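Local coordinates for serpin-ZX (Arabidopsis thaliana, PDB 3LE2), which inhibits target proteases such as metacaspase-9 and RD21A, reacting covalently when its reactive centre loop is cleaved, and so restrains programmed cell death, at residues Ala100-Ser105 with Ser124-Phe129. Sequence-based numbering, arbitrary orientation.
Sequences AWIDKS and SNQADF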
loop_
_atom_site.group_PDB
_atom_site.type_symbol
_atom_site.label_atom_id
_atom_site.label_comp_id
_atom_site.label_asym_id
_atom_site.label_seq_id
_atom_site.Cartn_x
_atom_site.Cartn_y
_atom_site.Cartn_z
ATOM N N ALA A 100 -8.831 0.053 -16.680
ATOM C CA ALA A 100 -9.999 -0.811 -16.705
ATOM C C ALA A 100 -10.196 -1.413 -18.096
ATOM O O ALA A 100 -10.034 -0.742 -19.106
ATOM C CB ALA A 100 -11.236 -0.025 -16.294
ATOM N N TRP A 101 -10.543 -2.689 -18.133
ATOM C CA TRP A 101 -10.837 -3.371 -19.382
ATOM C C TRP A 101 -12.197 -4.030 -19.269
ATOM O O TRP A 101 -12.534 -4.631 -18.249
ATOM C CB TRP A 101 -9.782 -4.450 -19.680
ATOM C CG TRP A 101 -8.483 -3.939 -20.283
ATOM C CD1 TRP A 101 -8.089 -4.029 -21.596
ATOM C CD2 TRP A 101 -7.416 -3.268 -19.594
ATOM N NE1 TRP A 101 -6.848 -3.453 -21.762
ATOM C CE2 TRP A 101 -6.412 -2.985 -20.549
ATOM C CE3 TRP A 101 -7.210 -2.885 -18.260
ATOM C CZ2 TRP A 101 -5.224 -2.339 -20.212
ATOM C CZ3 TRP A 101 -6.037 -2.244 -17.931
ATOM C CH2 TRP A 101 -5.059 -1.972 -18.904
ATOM N N ILE A 102 -12.969 -3.949 -20.334
ATOM C CA ILE A 102 -14.288 -4.557 -20.333
ATOM C C ILE A 102 -14.434 -5.459 -21.553
ATOM O O ILE A 102 -13.845 -5.185 -22.604
ATOM C CB ILE A 102 -15.372 -3.454 -20.331
ATOM C CG1 ILE A 102 -16.673 -3.978 -19.742
ATOM C CG2 ILE A 102 -15.561 -2.863 -21.735
ATOM C CD1 ILE A 102 -17.582 -2.883 -19.297
ATOM N N ASP A 103 -15.194 -6.543 -21.439
ATOM C CA ASP A 103 -15.403 -7.362 -22.625
ATOM C C ASP A 103 -16.005 -6.520 -23.741
ATOM O O ASP A 103 -16.952 -5.762 -23.510
ATOM C CB ASP A 103 -16.293 -8.569 -22.372
ATOM C CG ASP A 103 -16.316 -9.498 -23.567
ATOM O OD1 ASP A 103 -15.216 -9.896 -23.999
ATOM O OD2 ASP A 103 -17.409 -9.798 -24.098
ATOM N N LYS A 104 -15.462 -6.672 -24.950
ATOM C CA LYS A 104 -15.828 -5.815 -26.075
ATOM C C LYS A 104 -17.298 -5.948 -26.495
ATOM O O LYS A 104 -17.777 -5.181 -27.326
ATOM C CB LYS A 104 -14.908 -6.065 -27.269
ATOM C CG LYS A 104 -15.272 -7.288 -28.080
ATOM C CD LYS A 104 -14.387 -7.403 -29.318
ATOM C CE LYS A 104 -14.774 -8.610 -30.160
ATOM N NZ LYS A 104 -13.900 -8.749 -31.354
ATOM N N SER A 105 -18.008 -6.917 -25.924
ATOM C CA SER A 105 -19.455 -6.978 -26.080
ATOM C C SER A 105 -20.098 -5.785 -25.360
ATOM O O SER A 105 -21.312 -5.575 -25.421
ATOM C CB SER A 105 -20.009 -8.297 -25.533
ATOM O OG SER A 105 -19.911 -8.368 -24.119
ATOM N N SER A 124 -9.013 3.223 -20.110
ATOM C CA SER A 124 -10.171 2.343 -20.188
ATOM C C SER A 124 -10.199 1.773 -21.584
ATOM O O SER A 124 -10.028 2.506 -22.559
ATOM C CB SER A 124 -11.473 3.089 -19.875
ATOM O OG SER A 124 -11.547 4.330 -20.559
ATOM N N ASN A 125 -10.391 0.462 -21.679
ATOM C CA ASN A 125 -10.315 -0.226 -22.953
ATOM C C ASN A 125 -11.285 -1.384 -23.026
ATOM O O ASN A 125 -11.755 -1.882 -22.002
ATOM C CB ASN A 125 -8.896 -0.744 -23.176
ATOM C CG ASN A 125 -7.915 0.366 -23.469
ATOM O OD1 ASN A 125 -7.828 0.843 -24.599
ATOM N ND2 ASN A 125 -7.166 0.784 -22.457
ATOM N N GLN A 126 -11.585 -1.805 -24.247
ATOM C CA GLN A 126 -12.313 -3.045 -24.459
ATOM C C GLN A 126 -11.331 -4.154 -24.792
ATOM O O GLN A 126 -10.235 -3.902 -25.283
ATOM C CB GLN A 126 -13.298 -2.903 -25.604
ATOM C CG GLN A 126 -14.416 -1.939 -25.343
ATOM C CD GLN A 126 -15.151 -1.608 -26.608
ATOM O OE1 GLN A 126 -16.021 -2.363 -27.047
ATOM N NE2 GLN A 126 -14.789 -0.486 -27.228
ATOM N N ALA A 127 -11.733 -5.385 -24.528
ATOM C CA ALA A 127 -10.884 -6.524 -24.807
ATOM C C ALA A 127 -11.756 -7.693 -25.216
ATOM O O ALA A 127 -12.949 -7.727 -24.916
ATOM C CB ALA A 127 -10.058 -6.872 -23.586
ATOM N N ASP A 128 -11.154 -8.647 -25.911
ATOM C CA ASP A 128 -11.869 -9.817 -26.374
ATOM C C ASP A 128 -11.704 -10.945 -25.367
ATOM O O ASP A 128 -11.105 -11.970 -25.684
ATOM C CB ASP A 128 -11.302 -10.249 -27.726
ATOM C CG ASP A 128 -12.184 -11.262 -28.440
ATOM O OD1 ASP A 128 -13.188 -11.715 -27.841
ATOM O OD2 ASP A 128 -11.867 -11.595 -29.609
ATOM N N PHE A 129 -12.214 -10.761 -24.152
ATOM C CA PHE A 129 -12.133 -11.829 -23.154
ATOM C C PHE A 129 -12.814 -13.094 -23.673
ATOM O O PHE A 129 -12.360 -14.213 -23.430
ATOM C CB PHE A 129 -12.774 -11.409 -21.818
ATOM C CG PHE A 129 -12.019 -10.327 -21.075
ATOM C CD1 PHE A 129 -12.559 -9.054 -20.936
ATOM C CD2 PHE A 129 -10.785 -10.592 -20.494
ATOM C CE1 PHE A 129 -11.865 -8.055 -20.238
ATOM C CE2 PHE A 129 -10.090 -9.617 -19.804
ATOM C CZ PHE A 129 -10.628 -8.343 -19.669
#
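Trp-101 and Asn-125 sit side by side on neighbouring parallel strands of the serpin fold, in beta-sheet A at the edge formed by strand 123-127, which follows strand 93-103 by way of helix 110-119. Four backbone hydrogen bonds knit the two: Asn-125 N to Ala-100 O, Ile-102 N to Asn-125 O, Ala-127 N to Ile-102 O and, where the strands end, Lys-104 N to Ala-127 O at 2.7 Å.

From Trp-101, CB is 4.0 Å from Phe-129 CZ; farther out, Ala-127 CB lies at the edge of the ring, 4.0 Å from CD1, and NE1 approaches Asn-125 CB at 3.7 Å. That methylene sits over the five-membered ring in a CH-pi contact, 27° off the normal. Beyond the two strands, Trp-143 of helix 129-147 meets the indole edge-to-face, joining this side of the sheet to the helix. On the reverse side, Ile-102 CG2 touches Gln-126 CG.

Past the strand ends, the Phe-129 ring turns its edge to the backbone at Ile-102 C and Asp-103 N. Asp-128 N-caps helix 129-147 through Ser-131 N, while the extended Lys-104 chain runs beside the Asp-128 side chain, and NZ makes a long salt bridge to Asp-128 OD2, 3.9 Å. Asp-103 holds CG anti to the backbone N (chi1 -172°), a torsion that carries OD1 to the start of helix 129-147, where Gln-130 N gives it a weak hydrogen bond. The other oxygen of Asp-103, OD2, accepts the hydroxyl of Ser-105 on the anti side, OG lying 2.9 Å away and 21° out of the carboxylate plane.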